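Monosaccharide-transporting ATPase (Actinobacillus succinogenes, PDB 5DTE) is, despite its name, a periplasmic sugar-binding protein that holds D-allose and probably delivers it to an ABC transporter for import. Local coordinates at residues K55-I60 / H282-I287. Numbering follows the deposited sequence.
Sequences KDIDLI and HALKQI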
ATOM      1  N   LYS A  55      15.361 -19.490   0.268  1.00 27.41           N
ATOM      2  CA  LYS A  55      16.690 -19.011   0.665  1.00 28.08           C
ATOM      3  C   LYS A  55      17.147 -19.560   2.025  1.00 26.54           C
ATOM      4  O   LYS A  55      18.066 -19.025   2.643  1.00 21.66           O
ATOM      5  CB  LYS A  55      16.726 -17.472   0.671  1.00 11.53           C
ATOM      6  CG  LYS A  55      16.591 -16.872  -0.716  1.00  6.75           C
ATOM      7  CD  LYS A  55      16.861 -15.392  -0.735  1.00 26.28           C
ATOM      8  CE  LYS A  55      17.923 -15.026  -1.777  1.00 41.45           C
ATOM      9  NZ  LYS A  55      19.358 -15.285  -1.379  1.00 38.31           N
ATOM     10  N   ASP A  56      16.507 -20.628   2.483  1.00 34.45           N
ATOM     11  CA  ASP A  56      16.927 -21.303   3.713  1.00 45.62           C
ATOM     12  C   ASP A  56      17.024 -20.356   4.928  1.00 53.95           C
ATOM     13  O   ASP A  56      17.944 -20.453   5.745  1.00 56.73           O
ATOM     14  CB  ASP A  56      18.261 -22.020   3.470  1.00 36.51           C
ATOM     15  CG  ASP A  56      18.077 -23.364   2.779  1.00 44.03           C
ATOM     16  OD1 ASP A  56      17.167 -24.106   3.192  1.00 47.25           O
ATOM     17  OD2 ASP A  56      18.829 -23.687   1.833  1.00 52.69           O
ATOM     18  N   ILE A  57      16.052 -19.453   5.031  1.00 53.00           N
ATOM     19  CA  ILE A  57      15.965 -18.469   6.113  1.00 51.33           C
ATOM     20  C   ILE A  57      14.931 -18.896   7.161  1.00 35.48           C
ATOM     21  O   ILE A  57      13.838 -19.343   6.806  1.00 28.56           O
ATOM     22  CB  ILE A  57      15.594 -17.053   5.548  1.00 40.96           C
ATOM     23  CG1 ILE A  57      16.803 -16.415   4.884  1.00 39.47           C
ATOM     24  CG2 ILE A  57      15.092 -16.119   6.633  1.00 33.07           C
ATOM     25  CD1 ILE A  57      17.953 -16.282   5.820  1.00 40.76           C
ATOM     26  N   ASP A  58      15.275 -18.769   8.443  1.00 24.07           N
ATOM     27  CA  ASP A  58      14.294 -18.946   9.517  1.00 36.56           C
ATOM     28  C   ASP A  58      13.529 -17.639   9.694  1.00 34.95           C
ATOM     29  O   ASP A  58      14.110 -16.641  10.102  1.00 34.95           O
ATOM     30  CB  ASP A  58      14.961 -19.371  10.837  1.00 46.65           C
ATOM     31  CG  ASP A  58      15.120 -20.901  10.967  1.00 64.80           C
ATOM     32  OD1 ASP A  58      14.504 -21.659  10.173  1.00 64.83           O
ATOM     33  OD2 ASP A  58      15.860 -21.348  11.876  1.00 72.13           O
ATOM     34  N   LEU A  59      12.230 -17.647   9.382  1.00 38.78           N
ATOM     35  CA  LEU A  59      11.432 -16.409   9.313  1.00 33.68           C
ATOM     36  C   LEU A  59      10.410 -16.211  10.451  1.00 29.93           C
ATOM     37  O   LEU A  59       9.548 -17.060  10.689  1.00 22.56           O
ATOM     38  CB  LEU A  59      10.695 -16.342   7.978  1.00 23.81           C
ATOM     39  CG  LEU A  59       9.915 -15.048   7.833  1.00 18.17           C
ATOM     40  CD1 LEU A  59      10.887 -13.927   7.494  1.00 13.70           C
ATOM     41  CD2 LEU A  59       8.832 -15.194   6.785  1.00 27.19           C
ATOM     42  N   ILE A  60      10.499 -15.066  11.124  1.00 29.82           N
ATOM     43  CA  ILE A  60       9.700 -14.804  12.319  1.00 30.04           C
ATOM     44  C   ILE A  60       8.685 -13.694  12.125  1.00 29.72           C
ATOM     45  O   ILE A  60       9.033 -12.518  12.208  1.00 31.06           O
ATOM     46  CB  ILE A  60      10.588 -14.417  13.514  1.00 26.05           C
ATOM     47  CG1 ILE A  60      11.872 -15.249  13.528  1.00 29.88           C
ATOM     48  CG2 ILE A  60       9.823 -14.558  14.806  1.00 15.08           C
ATOM     49  CD1 ILE A  60      12.619 -15.152  14.834  1.00 30.67           C
ATOM     50  N   HIS A 282      17.644  -7.806   0.466  1.00 24.96           N
ATOM     51  CA  HIS A 282      18.378  -6.625   0.898  1.00 22.29           C
ATOM     52  C   HIS A 282      18.925  -6.787   2.302  1.00 20.06           C
ATOM     53  O   HIS A 282      19.995  -6.275   2.621  1.00 34.35           O
ATOM     54  CB  HIS A 282      17.483  -5.386   0.836  1.00 26.51           C
ATOM     55  CG  HIS A 282      17.505  -4.690  -0.486  1.00 30.37           C
ATOM     56  ND1 HIS A 282      17.038  -3.395  -0.657  1.00 23.20           N
ATOM     57  CD2 HIS A 282      17.937  -5.089  -1.705  1.00 33.57           C
ATOM     58  CE1 HIS A 282      17.189  -3.040  -1.914  1.00 30.34           C
ATOM     59  NE2 HIS A 282      17.730  -4.050  -2.579  1.00 37.20           N
ATOM     60  N   ALA A 283      18.177  -7.483   3.146  1.00 14.12           N
ATOM     61  CA  ALA A 283      18.656  -7.803   4.486  1.00 18.25           C
ATOM     62  C   ALA A 283      19.921  -8.655   4.393  1.00 18.81           C
ATOM     63  O   ALA A 283      20.932  -8.345   5.021  1.00 23.45           O
ATOM     64  CB  ALA A 283      17.566  -8.529   5.291  1.00 14.24           C
ATOM     65  N   LEU A 284      19.844  -9.709   3.577  1.00 16.12           N
ATOM     66  CA  LEU A 284      20.917 -10.681   3.386  1.00 17.84           C
ATOM     67  C   LEU A 284      22.204 -10.045   2.913  1.00 20.32           C
ATOM     68  O   LEU A 284      23.291 -10.454   3.333  1.00 22.05           O
ATOM     69  CB  LEU A 284      20.493 -11.757   2.381  1.00 18.34           C
ATOM     70  CG  LEU A 284      19.391 -12.684   2.886  1.00 26.81           C
ATOM     71  CD1 LEU A 284      18.901 -13.594   1.779  1.00 28.12           C
ATOM     72  CD2 LEU A 284      19.880 -13.484   4.077  1.00 24.32           C
ATOM     73  N   LYS A 285      22.076  -9.060   2.024  1.00 20.68           N
ATOM     74  CA  LYS A 285      23.240  -8.343   1.518  1.00 21.49           C
ATOM     75  C   LYS A 285      23.878  -7.594   2.667  1.00 18.73           C
ATOM     76  O   LYS A 285      25.075  -7.703   2.892  1.00 25.51           O
ATOM     77  CB  LYS A 285      22.867  -7.384   0.389  1.00 17.03           C
ATOM     78  CG  LYS A 285      22.810  -8.020  -1.011  1.00 17.55           C
ATOM     79  CD  LYS A 285      22.559  -6.948  -2.097  1.00 26.68           C
ATOM     80  CE  LYS A 285      22.070  -7.534  -3.423  1.00 26.39           C
ATOM     81  NZ  LYS A 285      21.050  -6.609  -4.028  1.00 28.13           N
ATOM     82  N   GLN A 286      23.061  -6.869   3.416  1.00 19.91           N
ATOM     83  CA  GLN A 286      23.540  -6.133   4.571  1.00 19.96           C
ATOM     84  C   GLN A 286      24.053  -7.033   5.711  1.00 33.05           C
ATOM     85  O   GLN A 286      24.818  -6.578   6.555  1.00 38.80           O
ATOM     86  CB  GLN A 286      22.441  -5.214   5.088  1.00 22.57           C
ATOM     87  CG  GLN A 286      22.491  -3.815   4.490  1.00 28.78           C
ATOM     88  CD  GLN A 286      21.915  -2.765   5.409  1.00 34.51           C
ATOM     89  OE1 GLN A 286      20.940  -3.004   6.136  1.00 38.06           O
ATOM     90  NE2 GLN A 286      22.528  -1.591   5.400  1.00 41.53           N
ATOM     91  N   ILE A 287      23.643  -8.298   5.750  1.00 37.15           N
ATOM     92  CA  ILE A 287      24.269  -9.236   6.682  1.00 39.50           C
ATOM     93  C   ILE A 287      25.661  -9.594   6.165  1.00 36.13           C
ATOM     94  O   ILE A 287      26.578  -9.881   6.936  1.00 40.54           O
ATOM     95  CB  ILE A 287      23.443 -10.530   6.880  1.00 29.25           C
ATOM     96  CG1 ILE A 287      22.146 -10.235   7.631  1.00 17.91           C
ATOM     97  CG2 ILE A 287      24.253 -11.595   7.637  1.00 14.51           C
ATOM     98  CD1 ILE A 287      21.311 -11.470   7.861  1.00 14.46           C
TER
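Leu284, on the last turns of helix 272-287, meets Ile57 and Lys55 where helix 39-54 ends in a Schellman motif and the chain turns into edge strand 58-63 of a parallel, Rossmann-like sheet. The contact thus joins the turn between helix 39-54 and strand 58-63, part of a beta-alpha-beta crossover, to the end of helix 272-287, within one lobe of the periplasmic binding protein fold. Asp56, with positive phi (54°), is the C-prime residue of the motif; the tight reversal closes the first helix with Ile57 N bonded to Ala52 O and Asp56 N to Lys53 O.

The buried side is apolar. Ile57 CD1 approaches Leu284 CD2 to 3.8 Å, the two side chains running past one another in opposite directions. A bulky apolar isoleucine suits this buried place, where it also packs on Pro27 and on Ile29 of strand 28-33. Leucine suits the helix side because its fork divides the work, CD2 meeting Ile57 and CD1 meeting Lys55. Ala283, next to it in the helix, touches Ile29 too.

Toward solvent the contact thins to a single lysine chain, and no hydrogen bond links the two segments. Lys55 suits this partly exposed margin because its methylenes can lie against a leucine while the chain ends in a charge. With CG anti to the carbonyl carbon (chi1 -67°) and the next torsion extended, CD comes 3.7 Å from Leu284 CD1; bends at chi3 and chi4 then place CE and NZ. NZ, in a long, weak ion pair with Glu281, also lies 3.6 Å from Leu284 CD1.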